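Local coordinates for DNA helicase RecQ (Deinococcus radiodurans, PDB 4Q48), which probably couples ATP hydrolysis to the unwinding of duplex DNA, translocating 3' to 5', as expected of a RecQ-family helicase, whose catalytic core this chain contains, at residues T380-V385 with G399-C404; P210-R215 with S334-V339; V204-R209 with F390-S395. All blocks are in the same frame, centred on the assembly; numbering follows the deposited sequence.

Interaction 1. Residues T380-V385 with G399-C404; sequences TCRRQV and GNCDVC. With ZN (zinc ion), chain C.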
ATOM      1  N   THR A 380      18.520  -4.993  -7.360  1.00 32.38           N
ATOM      2  CA  THR A 380      17.816  -5.884  -8.259  1.00 31.40           C
ATOM      3  C   THR A 380      16.487  -5.238  -8.584  1.00 28.91           C
ATOM      4  O   THR A 380      16.076  -4.313  -7.898  1.00 31.49           O
ATOM      5  CB  THR A 380      17.613  -7.282  -7.608  1.00 37.26           C
ATOM      6  OG1 THR A 380      16.999  -7.136  -6.302  1.00 32.41           O
ATOM      7  CG2 THR A 380      18.958  -7.974  -7.424  1.00 27.27           C
ATOM      8  N   CYS A 381      15.830  -5.733  -9.623  1.00 31.26           N
ATOM      9  CA  CYS A 381      14.525  -5.248 -10.124  1.00 33.98           C
ATOM     10  C   CYS A 381      13.710  -4.374  -9.173  1.00 33.65           C
ATOM     11  O   CYS A 381      13.372  -4.821  -8.070  1.00 38.00           O
ATOM     12  CB  CYS A 381      13.696  -6.457 -10.521  1.00 31.72           C
ATOM     13  SG  CYS A 381      12.071  -6.112 -11.235  1.00 37.33           S
ATOM     14  N   ARG A 382      13.426  -3.131  -9.571  1.00 32.82           N
ATOM     15  CA  ARG A 382      12.640  -2.224  -8.722  1.00 31.90           C
ATOM     16  C   ARG A 382      11.232  -2.729  -8.499  1.00 31.33           C
ATOM     17  O   ARG A 382      10.685  -2.551  -7.422  1.00 29.70           O
ATOM     18  CB  ARG A 382      12.485  -0.839  -9.327  1.00 33.08           C
ATOM     19  CG  ARG A 382      13.682  -0.238  -9.905  1.00 38.92           C
ATOM     20  CD  ARG A 382      13.455   1.223  -9.949  1.00 35.49           C
ATOM     21  NE  ARG A 382      13.996   1.735  -8.717  1.00 38.57           N
ATOM     22  CZ  ARG A 382      15.262   2.084  -8.590  1.00 37.81           C
ATOM     23  NH1 ARG A 382      16.072   2.008  -9.642  1.00 38.93           N
ATOM     24  NH2 ARG A 382      15.703   2.523  -7.427  1.00 36.77           N
ATOM     25  N   ARG A 383      10.638  -3.304  -9.546  1.00 28.61           N
ATOM     26  CA  ARG A 383       9.236  -3.694  -9.521  1.00 27.32           C
ATOM     27  C   ARG A 383       9.027  -4.748  -8.436  1.00 31.32           C
ATOM     28  O   ARG A 383       8.147  -4.596  -7.599  1.00 30.79           O
ATOM     29  CB  ARG A 383       8.783  -4.226 -10.890  1.00 31.79           C
ATOM     30  CG  ARG A 383       7.271  -4.174 -11.125  1.00 30.97           C
ATOM     31  CD  ARG A 383       6.869  -4.724 -12.468  1.00 28.91           C
ATOM     32  NE  ARG A 383       7.369  -3.913 -13.564  1.00 33.55           N
ATOM     33  CZ  ARG A 383       6.676  -2.937 -14.144  1.00 36.48           C
ATOM     34  NH1 ARG A 383       5.449  -2.674 -13.717  1.00 36.05           N
ATOM     35  NH2 ARG A 383       7.200  -2.234 -15.155  1.00 30.82           N
ATOM     36  N   GLN A 384       9.897  -5.760  -8.403  1.00 32.58           N
ATOM     37  CA  GLN A 384       9.855  -6.774  -7.358  1.00 30.54           C
ATOM     38  C   GLN A 384       9.837  -6.144  -5.967  1.00 31.28           C
ATOM     39  O   GLN A 384       9.021  -6.539  -5.123  1.00 37.43           O
ATOM     40  CB  GLN A 384      11.030  -7.741  -7.467  1.00 27.38           C
ATOM     41  CG  GLN A 384      10.839  -8.836  -8.501  1.00 32.32           C
ATOM     42  CD  GLN A 384      12.071  -9.721  -8.684  1.00 43.32           C
ATOM     43  OE1 GLN A 384      13.214  -9.295  -8.477  1.00 42.26           O
ATOM     44  NE2 GLN A 384      11.839 -10.957  -9.101  1.00 49.47           N
ATOM     45  N   VAL A 385      10.699  -5.163  -5.722  1.00 28.19           N
ATOM     46  CA  VAL A 385      10.754  -4.533  -4.406  1.00 25.98           C
ATOM     47  C   VAL A 385       9.477  -3.778  -4.091  1.00 29.72           C
ATOM     48  O   VAL A 385       8.982  -3.837  -2.966  1.00 31.77           O
ATOM     49  CB  VAL A 385      11.955  -3.573  -4.287  1.00 28.72           C
ATOM     50  CG1 VAL A 385      11.822  -2.648  -3.068  1.00 27.27           C
ATOM     51  CG2 VAL A 385      13.288  -4.347  -4.246  1.00 23.80           C
ATOM     52  N   GLY A 399      11.956  -6.829 -16.298  1.00 35.94           N
ATOM     53  CA  GLY A 399      12.447  -6.489 -17.620  1.00 34.29           C
ATOM     54  C   GLY A 399      11.873  -5.182 -18.141  1.00 35.98           C
ATOM     55  O   GLY A 399      12.013  -4.850 -19.318  1.00 37.18           O
ATOM     56  N   ASN A 400      11.192  -4.446 -17.272  1.00 34.24           N
ATOM     57  CA  ASN A 400      10.673  -3.148 -17.655  1.00 30.46           C
ATOM     58  C   ASN A 400      10.897  -2.140 -16.535  1.00 33.66           C
ATOM     59  O   ASN A 400      10.034  -1.314 -16.243  1.00 33.69           O
ATOM     60  CB  ASN A 400       9.194  -3.229 -17.994  1.00 27.86           C
ATOM     61  CG  ASN A 400       8.742  -2.086 -18.880  1.00 33.87           C
ATOM     62  OD1 ASN A 400       9.475  -1.671 -19.786  1.00 33.78           O
ATOM     63  ND2 ASN A 400       7.540  -1.545 -18.610  1.00 29.95           N
ATOM     64  N   CYS A 401      12.075  -2.182 -15.926  1.00 31.79           N
ATOM     65  CA  CYS A 401      12.447  -1.139 -14.981  1.00 34.35           C
ATOM     66  C   CYS A 401      13.907  -0.769 -15.233  1.00 34.14           C
ATOM     67  O   CYS A 401      14.635  -1.521 -15.900  1.00 31.95           O
ATOM     68  CB  CYS A 401      12.216  -1.591 -13.536  1.00 32.68           C
ATOM     69  SG  CYS A 401      13.390  -2.774 -12.947  1.00 36.95           S
ATOM     70  N   ASP A 402      14.319   0.409 -14.770  1.00 27.58           N
ATOM     71  CA  ASP A 402      15.668   0.860 -15.061  1.00 30.57           C
ATOM     72  C   ASP A 402      16.733  -0.049 -14.465  1.00 34.41           C
ATOM     73  O   ASP A 402      17.785  -0.217 -15.058  1.00 39.73           O
ATOM     74  CB  ASP A 402      15.871   2.296 -14.606  1.00 32.65           C
ATOM     75  CG  ASP A 402      15.651   2.481 -13.132  1.00 37.78           C
ATOM     76  OD1 ASP A 402      15.198   1.521 -12.449  1.00 39.05           O
ATOM     77  OD2 ASP A 402      15.901   3.616 -12.669  1.00 36.70           O
ATOM     78  N   VAL A 403      16.462  -0.667 -13.323  1.00 33.27           N
ATOM     79  CA  VAL A 403      17.413  -1.615 -12.755  1.00 31.33           C
ATOM     80  C   VAL A 403      17.577  -2.849 -13.638  1.00 32.75           C
ATOM     81  O   VAL A 403      18.702  -3.272 -13.918  1.00 30.95           O
ATOM     82  CB  VAL A 403      16.967  -2.063 -11.342  1.00 34.01           C
ATOM     83  CG1 VAL A 403      17.749  -3.286 -10.870  1.00 26.01           C
ATOM     84  CG2 VAL A 403      17.081  -0.904 -10.361  1.00 33.88           C
ATOM     85  N   CYS A 404      16.447  -3.401 -14.090  1.00 34.00           N
ATOM     86  CA  CYS A 404      16.425  -4.567 -14.978  1.00 29.22           C
ATOM     87  C   CYS A 404      17.143  -4.288 -16.309  1.00 33.47           C
ATOM     88  O   CYS A 404      17.926  -5.112 -16.788  1.00 28.62           O
ATOM     89  CB  CYS A 404      14.982  -5.001 -15.247  1.00 31.34           C
ATOM     90  SG  CYS A 404      14.346  -6.223 -14.164  1.00 36.85           S
TER
HETATM   91 ZN    ZN C 801      12.580  -4.918 -13.212  1.00 35.00          ZN
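Cys401 SG is gripped by three partners: it binds zinc at 2.3 Å, takes a capping bond from Cys404 N at 3.3 Å, and receives a weak bond from Arg382 N at 3.4 Å. Cys381 SG and Cys404 SG each bind the zinc at 2.4 Å, and Cys398 completes the four-cysteine site of the RecQ zinc-binding domain. Cys381 turns its sulfur away from its backbone N (chi1 -177°), bringing SG to the metal, where it also accepts the capping bond from Gln384 N. Two zinc ligands are thus N-caps, and the N-H groups pointing at their sulfurs may ease the negative charge there.

Farther from the metal, Arg382 NH1 meets Asp402 OD1 at 3.0 Å in a nearly straight salt bridge (165°). The oxygen lies in the guanidinium plane but is met on its syn side somewhat out of the carboxylate plane, the groups being turned 57° apart. Val403 packs CG1 against the backbone of Thr380 and Cys381 and CG2 against Arg382 CG and NH1, the side chains crossing at about a right angle.

Arg383 NH2 has its stronger partner in Ile212 O of strand 212-218 and donates to Asn400 O at 3.2 Å, from above the carbonyl plane. Asp402 OD2 accepts from Val216 N of that strand, Arg382 NH2 reaches Tyr375 O of helix 359-376, and the starts of helices 382-389 and 402-405 hold the zinc next to strand 212-218.

Interaction 2. Residues P210-R215 with S334-V339; sequences PNIQYR and STAWMV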
ATOM      1  N   PRO A 210       2.088  -3.570 -15.495  1.00 38.14           N
ATOM      2  CA  PRO A 210       3.155  -3.951 -16.431  1.00 34.57           C
ATOM      3  C   PRO A 210       3.530  -2.893 -17.495  1.00 38.07           C
ATOM      4  O   PRO A 210       4.685  -2.847 -17.956  1.00 32.78           O
ATOM      5  CB  PRO A 210       2.572  -5.193 -17.106  1.00 29.47           C
ATOM      6  CG  PRO A 210       1.649  -5.761 -16.062  1.00 39.13           C
ATOM      7  CD  PRO A 210       1.021  -4.584 -15.420  1.00 35.58           C
ATOM      8  N   ASN A 211       2.565  -2.062 -17.890  1.00 36.95           N
ATOM      9  CA  ASN A 211       2.801  -1.139 -18.985  1.00 32.31           C
ATOM     10  C   ASN A 211       3.495   0.124 -18.495  1.00 35.31           C
ATOM     11  O   ASN A 211       4.006   0.925 -19.306  1.00 32.82           O
ATOM     12  CB  ASN A 211       1.487  -0.819 -19.722  1.00 29.97           C
ATOM     13  CG  ASN A 211       0.457  -0.197 -18.833  1.00 36.24           C
ATOM     14  OD1 ASN A 211       0.113  -0.751 -17.784  1.00 43.50           O
ATOM     15  ND2 ASN A 211      -0.067   0.958 -19.243  1.00 31.47           N
ATOM     16  N   ILE A 212       3.564   0.273 -17.170  1.00 32.00           N
ATOM     17  CA  ILE A 212       4.296   1.382 -16.573  1.00 29.76           C
ATOM     18  C   ILE A 212       5.719   0.934 -16.310  1.00 34.09           C
ATOM     19  O   ILE A 212       5.933  -0.018 -15.540  1.00 30.48           O
ATOM     20  CB  ILE A 212       3.679   1.847 -15.255  1.00 30.26           C
ATOM     21  CG1 ILE A 212       2.227   2.272 -15.468  1.00 30.54           C
ATOM     22  CG2 ILE A 212       4.510   2.973 -14.659  1.00 32.05           C
ATOM     23  CD1 ILE A 212       1.491   2.571 -14.177  1.00 35.31           C
ATOM     24  N   GLN A 213       6.687   1.602 -16.955  1.00 32.05           N
ATOM     25  CA  GLN A 213       8.102   1.327 -16.713  1.00 29.48           C
ATOM     26  C   GLN A 213       8.627   2.174 -15.545  1.00 31.40           C
ATOM     27  O   GLN A 213       8.464   3.392 -15.560  1.00 36.02           O
ATOM     28  CB  GLN A 213       8.923   1.574 -17.968  1.00 24.08           C
ATOM     29  CG  GLN A 213      10.398   1.654 -17.690  1.00 32.05           C
ATOM     30  CD  GLN A 213      11.278   1.549 -18.925  1.00 34.09           C
ATOM     31  OE1 GLN A 213      12.227   2.327 -19.105  1.00 32.78           O
ATOM     32  NE2 GLN A 213      10.978   0.578 -19.777  1.00 29.90           N
ATOM     33  N   TYR A 214       9.229   1.551 -14.525  1.00 29.22           N
ATOM     34  CA  TYR A 214       9.672   2.321 -13.338  1.00 34.55           C
ATOM     35  C   TYR A 214      11.149   2.753 -13.388  1.00 33.37           C
ATOM     36  O   TYR A 214      12.040   1.946 -13.684  1.00 30.68           O
ATOM     37  CB  TYR A 214       9.405   1.534 -12.048  1.00 34.09           C
ATOM     38  CG  TYR A 214       7.930   1.310 -11.804  1.00 33.60           C
ATOM     39  CD1 TYR A 214       7.161   2.243 -11.114  1.00 28.29           C
ATOM     40  CD2 TYR A 214       7.303   0.175 -12.306  1.00 33.47           C
ATOM     41  CE1 TYR A 214       5.809   2.034 -10.908  1.00 29.93           C
ATOM     42  CE2 TYR A 214       5.958  -0.032 -12.129  1.00 36.32           C
ATOM     43  CZ  TYR A 214       5.211   0.891 -11.427  1.00 36.52           C
ATOM     44  OH  TYR A 214       3.870   0.640 -11.261  1.00 35.43           O
ATOM     45  N   ARG A 215      11.380   4.044 -13.149  1.00 29.04           N
ATOM     46  CA  ARG A 215      12.728   4.593 -13.093  1.00 31.39           C
ATOM     47  C   ARG A 215      12.952   5.546 -11.938  1.00 33.69           C
ATOM     48  O   ARG A 215      12.179   6.491 -11.728  1.00 32.90           O
ATOM     49  CB  ARG A 215      13.080   5.343 -14.370  1.00 32.23           C
ATOM     50  CG  ARG A 215      13.162   4.512 -15.630  1.00 34.20           C
ATOM     51  CD  ARG A 215      13.617   5.425 -16.751  1.00 31.24           C
ATOM     52  NE  ARG A 215      12.993   5.036 -17.999  1.00 36.87           N
ATOM     53  CZ  ARG A 215      12.961   5.803 -19.074  1.00 31.75           C
ATOM     54  NH1 ARG A 215      13.518   7.000 -19.022  1.00 28.27           N
ATOM     55  NH2 ARG A 215      12.357   5.367 -20.173  1.00 27.66           N
ATOM     56  N   SER A 334       3.884   3.600 -20.532  1.00 30.64           N
ATOM     57  CA  SER A 334       4.074   4.867 -19.877  1.00 31.04           C
ATOM     58  C   SER A 334       5.271   4.727 -18.968  1.00 31.46           C
ATOM     59  O   SER A 334       5.642   3.611 -18.612  1.00 34.08           O
ATOM     60  CB  SER A 334       2.829   5.281 -19.106  1.00 35.74           C
ATOM     61  OG  SER A 334       1.754   5.467 -19.998  1.00 37.90           O
ATOM     62  N   THR A 335       5.893   5.853 -18.632  1.00 31.21           N
ATOM     63  CA  THR A 335       7.092   5.864 -17.807  1.00 29.01           C
ATOM     64  C   THR A 335       6.834   6.540 -16.476  1.00 30.88           C
ATOM     65  O   THR A 335       6.224   7.606 -16.425  1.00 28.78           O
ATOM     66  CB  THR A 335       8.253   6.634 -18.454  1.00 35.11           C
ATOM     67  OG1 THR A 335       8.388   6.316 -19.852  1.00 37.96           O
ATOM     68  CG2 THR A 335       9.545   6.387 -17.661  1.00 30.26           C
ATOM     69  N   ALA A 336       7.297   5.936 -15.396  1.00 33.11           N
ATOM     70  CA  ALA A 336       7.356   6.650 -14.141  1.00 26.89           C
ATOM     71  C   ALA A 336       8.812   6.953 -13.931  1.00 29.54           C
ATOM     72  O   ALA A 336       9.634   6.038 -13.919  1.00 28.82           O
ATOM     73  CB  ALA A 336       6.774   5.848 -13.015  1.00 31.31           C
ATOM     74  N   TRP A 337       9.120   8.247 -13.833  1.00 30.96           N
ATOM     75  CA  TRP A 337      10.481   8.785 -13.825  1.00 25.73           C
ATOM     76  C   TRP A 337      10.668   9.639 -12.579  1.00 31.43           C
ATOM     77  O   TRP A 337       9.897  10.586 -12.352  1.00 29.81           O
ATOM     78  CB  TRP A 337      10.669   9.607 -15.077  1.00 28.87           C
ATOM     79  CG  TRP A 337      11.977  10.285 -15.339  1.00 28.94           C
ATOM     80  CD1 TRP A 337      12.949   9.867 -16.200  1.00 29.94           C
ATOM     81  CD2 TRP A 337      12.402  11.566 -14.840  1.00 29.14           C
ATOM     82  NE1 TRP A 337      13.973  10.794 -16.248  1.00 36.88           N
ATOM     83  CE2 TRP A 337      13.663  11.845 -15.421  1.00 33.09           C
ATOM     84  CE3 TRP A 337      11.845  12.501 -13.958  1.00 28.03           C
ATOM     85  CZ2 TRP A 337      14.384  13.014 -15.136  1.00 25.57           C
ATOM     86  CZ3 TRP A 337      12.574  13.657 -13.664  1.00 29.83           C
ATOM     87  CH2 TRP A 337      13.822  13.904 -14.269  1.00 29.00           C
ATOM     88  N   MET A 338      11.649   9.294 -11.742  1.00 31.18           N
ATOM     89  CA  MET A 338      11.896  10.047 -10.506  1.00 30.15           C
ATOM     90  C   MET A 338      13.390  10.263 -10.229  1.00 33.22           C
ATOM     91  O   MET A 338      14.236   9.357 -10.348  1.00 28.13           O
ATOM     92  CB  MET A 338      11.248   9.369  -9.294  1.00 30.23           C
ATOM     93  CG  MET A 338      11.690   9.947  -7.933  1.00 31.42           C
ATOM     94  SD  MET A 338      10.821   9.306  -6.470  1.00 43.96           S
ATOM     95  CE  MET A 338      11.473   7.655  -6.334  1.00 33.23           C
ATOM     96  N   VAL A 339      13.693  11.490  -9.835  1.00 33.75           N
ATOM     97  CA  VAL A 339      15.024  11.820  -9.385  1.00 36.89           C
ATOM     98  C   VAL A 339      14.931  12.363  -7.975  1.00 36.30           C
ATOM     99  O   VAL A 339      13.987  13.051  -7.600  1.00 35.81           O
ATOM    100  CB  VAL A 339      15.732  12.855 -10.299  1.00 33.60           C
ATOM    101  CG1 VAL A 339      16.249  12.203 -11.594  1.00 27.77           C
ATOM    102  CG2 VAL A 339      14.833  14.079 -10.545  1.00 25.48           C
TER
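Ser334 and Ile212 open a parallel pairing at the border of the six-stranded sheet in the second RecA-like domain, where strand 212-218 is the outermost strand and strand 334-340 its inner neighbour. Ser334 N donates to Asn211 O at 2.9 Å, and Ser334 O receives Gln213 N at 2.8 Å; its hydroxyl turns to Val305 O on the next strand inward.

Thr335 lies on the opposite face, shared with Gln213 and Arg215. Its CG2 methyl sits over one face of the Arg215 guanidinium, toward the rim, 3.7 Å from CZ, while its OG1 bonds to His234. The guanidinium is steadied edge-on by Gln213 OE1, which accepts from both Arg215 NE and NH2: NE lies in the carbonyl plane on a lone pair, at 3.0 Å, whereas NH2 stands above that plane. Gln213 NE2 is bound in turn to Asn400 OD1 of the zinc-binding region, and Arg215 NH1 forms a salt bridge with Glu233.

Ala336 N bonds to Gln213 O, and Ala336 O to Arg215 N. Its methyl meets Ile212 CG2 at 4.0 Å and Tyr214 CD1 at 4.1 Å, a small apolar patch under helix 317-324.

Trp337 returns to the Arg215 face. With chi1 at 180° the indole is swung into its stack on Phe229 of helix 222-233 and presents its CD1 edge to Arg215 NH1. At the last rung, Met338 N donates to Arg215 O at 2.9 Å, and Trp337 CA makes a CA-H...O contact with that same oxygen at 3.5 Å.

Interaction 3. Residues V204-R209 with F390-S395; sequences VSSFDR and FGEELS
Val204 and Glu392 mark the closest backbone approach, with CA atoms 6.5 Å apart, as two irregular segments pass each other without strand pairing. Segment 204-209 runs out of edge strand 202-204 toward strand 212-218. Segment 390-395 follows helix 382-389, which ends in a Schellman motif whose C-prime residue is Gly391, with a positive phi of 85°.

Val204 rests its CG1 methyl near Gly391 O and the Glu392 CB. The polar centre is the Glu392 carboxylate, carried on an extended chain with CG anti to the backbone N (chi1 173°). It is held at both oxygens, each through its syn lone pair: OE1 accepts from Phe207 N at 2.7 Å, and OE2 accepts from Ser206 OG at 2.7 Å. Two donors from consecutive residues therefore fix the rotation of the carboxylate. Ser206 OG also accepts from Asp208 N at 3.1 Å, closing an ST turn that shapes the loop around the glutamate.

Phe207 has Glu392 OE1 at its ring edge and Phe390 CB over its face, 3.8 Å from the centroid and almost on the ring normal, a CH-pi contact. The two phenyl planes are nearly parallel (16°) but slid apart, with centroids 5.0 Å from each other, so they barely overlap. Tyr321 flanks both residues, bonding to Phe207 O and meeting the Phe390 ring, and Asp208 OD1 forms a salt bridge with Arg383.

The arrangement is that of the linker between the two RecA-like domains of a RecQ helicase core, docked onto the zinc-binding region.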
ATOM      1  N   VAL A 204      -4.369 -11.668  -2.367  1.00 58.64           N
ATOM      2  CA  VAL A 204      -3.631 -10.551  -2.920  1.00 54.65           C
ATOM      3  C   VAL A 204      -3.848 -10.544  -4.425  1.00 52.09           C
ATOM      4  O   VAL A 204      -3.342 -11.413  -5.134  1.00 56.06           O
ATOM      5  CB  VAL A 204      -2.125 -10.658  -2.574  1.00 59.53           C
ATOM      6  CG1 VAL A 204      -1.366  -9.496  -3.154  1.00 54.12           C
ATOM      7  CG2 VAL A 204      -1.916 -10.687  -1.054  1.00 57.12           C
ATOM      8  N   SER A 205      -4.627  -9.585  -4.918  1.00 52.74           N
ATOM      9  CA  SER A 205      -4.777  -9.447  -6.363  1.00 51.90           C
ATOM     10  C   SER A 205      -3.602  -8.604  -6.834  1.00 54.35           C
ATOM     11  O   SER A 205      -3.048  -7.826  -6.049  1.00 47.16           O
ATOM     12  CB  SER A 205      -6.119  -8.818  -6.736  1.00 54.85           C
ATOM     13  OG  SER A 205      -6.075  -8.180  -8.009  1.00 71.96           O
ATOM     14  N   SER A 206      -3.244  -8.691  -8.112  1.00 50.08           N
ATOM     15  CA  SER A 206      -2.024  -8.017  -8.516  1.00 44.72           C
ATOM     16  C   SER A 206      -2.126  -6.499  -8.462  1.00 45.68           C
ATOM     17  O   SER A 206      -3.129  -5.905  -8.861  1.00 44.16           O
ATOM     18  CB  SER A 206      -1.628  -8.445  -9.912  1.00 44.56           C
ATOM     19  OG  SER A 206      -0.349  -7.955 -10.210  1.00 41.89           O
ATOM     20  N   PHE A 207      -1.065  -5.897  -7.928  1.00 43.01           N
ATOM     21  CA  PHE A 207      -0.858  -4.450  -7.919  1.00 40.19           C
ATOM     22  C   PHE A 207      -0.061  -4.024  -9.159  1.00 36.28           C
ATOM     23  O   PHE A 207       0.063  -2.843  -9.477  1.00 30.89           O
ATOM     24  CB  PHE A 207      -0.132  -4.032  -6.656  1.00 33.60           C
ATOM     25  CG  PHE A 207      -0.988  -4.073  -5.434  1.00 45.76           C
ATOM     26  CD1 PHE A 207      -1.249  -5.290  -4.792  1.00 43.96           C
ATOM     27  CD2 PHE A 207      -1.538  -2.900  -4.905  1.00 42.50           C
ATOM     28  CE1 PHE A 207      -2.039  -5.337  -3.647  1.00 39.23           C
ATOM     29  CE2 PHE A 207      -2.338  -2.950  -3.755  1.00 45.02           C
ATOM     30  CZ  PHE A 207      -2.582  -4.171  -3.127  1.00 42.57           C
ATOM     31  N   ASP A 208       0.481  -5.011  -9.854  1.00 29.31           N
ATOM     32  CA  ASP A 208       1.368  -4.713 -10.929  1.00 33.67           C
ATOM     33  C   ASP A 208       0.660  -3.902 -12.015  1.00 41.07           C
ATOM     34  O   ASP A 208      -0.545  -4.020 -12.242  1.00 39.88           O
ATOM     35  CB  ASP A 208       1.960  -5.984 -11.526  1.00 34.63           C
ATOM     36  CG  ASP A 208       3.112  -5.689 -12.467  1.00 34.74           C
ATOM     37  OD1 ASP A 208       3.641  -4.551 -12.411  1.00 27.64           O
ATOM     38  OD2 ASP A 208       3.476  -6.589 -13.252  1.00 38.27           O
ATOM     39  N   ARG A 209       1.426  -3.004 -12.618  1.00 43.55           N
ATOM     40  CA  ARG A 209       0.976  -2.264 -13.765  1.00 36.75           C
ATOM     41  C   ARG A 209       2.052  -2.414 -14.838  1.00 35.98           C
ATOM     42  O   ARG A 209       2.847  -1.528 -15.058  1.00 38.86           O
ATOM     43  CB  ARG A 209       0.718  -0.800 -13.399  1.00 34.50           C
ATOM     44  CG  ARG A 209      -0.286  -0.612 -12.250  1.00 35.84           C
ATOM     45  CD  ARG A 209      -1.740  -0.681 -12.727  1.00 35.40           C
ATOM     46  NE  ARG A 209      -2.030   0.062 -13.956  1.00 33.57           N
ATOM     47  CZ  ARG A 209      -2.225   1.379 -14.006  1.00 37.66           C
ATOM     48  NH1 ARG A 209      -2.195   2.117 -12.900  1.00 35.39           N
ATOM     49  NH2 ARG A 209      -2.482   1.962 -15.162  1.00 40.41           N
ATOM     50  N   PHE A 390       3.508  -4.359  -0.945  1.00 40.52           N
ATOM     51  CA  PHE A 390       2.066  -4.542  -0.886  1.00 44.54           C
ATOM     52  C   PHE A 390       1.717  -6.024  -0.729  1.00 45.52           C
ATOM     53  O   PHE A 390       0.555  -6.405  -0.841  1.00 47.08           O
ATOM     54  CB  PHE A 390       1.385  -3.962  -2.147  1.00 42.08           C
ATOM     55  CG  PHE A 390       1.578  -2.493  -2.308  1.00 40.08           C
ATOM     56  CD1 PHE A 390       0.830  -1.590  -1.561  1.00 47.49           C
ATOM     57  CD2 PHE A 390       2.548  -2.004  -3.165  1.00 42.54           C
ATOM     58  CE1 PHE A 390       1.035  -0.216  -1.679  1.00 44.52           C
ATOM     59  CE2 PHE A 390       2.763  -0.628  -3.298  1.00 47.43           C
ATOM     60  CZ  PHE A 390       2.004   0.266  -2.552  1.00 47.29           C
ATOM     61  N   GLY A 391       2.709  -6.853  -0.438  1.00 39.75           N
ATOM     62  CA  GLY A 391       2.446  -8.254  -0.199  1.00 36.37           C
ATOM     63  C   GLY A 391       2.378  -9.124  -1.437  1.00 40.00           C
ATOM     64  O   GLY A 391       2.047 -10.304  -1.348  1.00 45.25           O
ATOM     65  N   GLU A 392       2.677  -8.558  -2.598  1.00 37.81           N
ATOM     66  CA  GLU A 392       2.732  -9.348  -3.823  1.00 37.82           C
ATOM     67  C   GLU A 392       4.178  -9.745  -4.114  1.00 44.65           C
ATOM     68  O   GLU A 392       5.074  -8.909  -4.028  1.00 47.08           O
ATOM     69  CB  GLU A 392       2.150  -8.571  -5.002  1.00 35.95           C
ATOM     70  CG  GLU A 392       2.319  -9.251  -6.351  1.00 36.05           C
ATOM     71  CD  GLU A 392       1.491  -8.581  -7.442  1.00 38.34           C
ATOM     72  OE1 GLU A 392       0.864  -7.543  -7.154  1.00 37.39           O
ATOM     73  OE2 GLU A 392       1.485  -9.073  -8.591  1.00 37.03           O
ATOM     74  N   GLU A 393       4.409 -11.024  -4.427  1.00 48.61           N
ATOM     75  CA  GLU A 393       5.749 -11.505  -4.765  1.00 43.48           C
ATOM     76  C   GLU A 393       5.824 -11.812  -6.259  1.00 48.50           C
ATOM     77  O   GLU A 393       5.156 -12.716  -6.740  1.00 53.93           O
ATOM     78  CB  GLU A 393       6.117 -12.737  -3.947  1.00 44.04           C
ATOM     79  CG  GLU A 393       6.157 -12.494  -2.419  1.00 57.00           C
ATOM     80  CD  GLU A 393       7.138 -11.380  -1.973  1.00 69.49           C
ATOM     81  OE1 GLU A 393       8.279 -11.290  -2.504  1.00 73.82           O
ATOM     82  OE2 GLU A 393       6.749 -10.576  -1.082  1.00 64.51           O
ATOM     83  N   LEU A 394       6.644 -11.066  -6.994  1.00 52.82           N
ATOM     84  CA  LEU A 394       6.807 -11.311  -8.427  1.00 49.80           C
ATOM     85  C   LEU A 394       8.023 -12.206  -8.651  1.00 47.38           C
ATOM     86  O   LEU A 394       9.157 -11.761  -8.534  1.00 47.82           O
ATOM     87  CB  LEU A 394       6.980  -9.987  -9.183  1.00 48.88           C
ATOM     88  CG  LEU A 394       6.818 -10.046 -10.707  1.00 50.44           C
ATOM     89  CD1 LEU A 394       5.327 -10.102 -11.070  1.00 50.65           C
ATOM     90  CD2 LEU A 394       7.567  -8.931 -11.462  1.00 32.86           C
ATOM     91  N   SER A 395       7.789 -13.452  -9.027  1.00 57.70           N
ATOM     92  CA  SER A 395       8.842 -14.471  -8.989  1.00 59.37           C
ATOM     93  C   SER A 395      10.091 -14.062  -9.757  1.00 50.93           C
ATOM     94  O   SER A 395      11.214 -14.198  -9.267  1.00 56.26           O
ATOM     95  CB  SER A 395       8.309 -15.792  -9.542  1.00 58.79           C
ATOM     96  OG  SER A 395       6.981 -16.002  -9.094  1.00 65.56           O
TER

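The three contacts cluster around the zinc-binding region, where the linker from the first RecA-like domain and the edge of the second domain's sheet meet it. Interaction 2 is buried and built largely from regular backbone bonds between strands; interactions 1 and 3 are only partly buried and depend mainly on side-chain groups, with metal-sulfur bonds in the first and a carboxylate clasp with a phenyl pair in the last. Helix 382-389 joins interactions 1 and 3: the one lies at its start, the other just past its end, and Gln384 NE2 bonds to Leu394 O. Residues 204-215 run through interactions 3 and 2, so the linker leads straight into the edge strand, which lies against the zinc site.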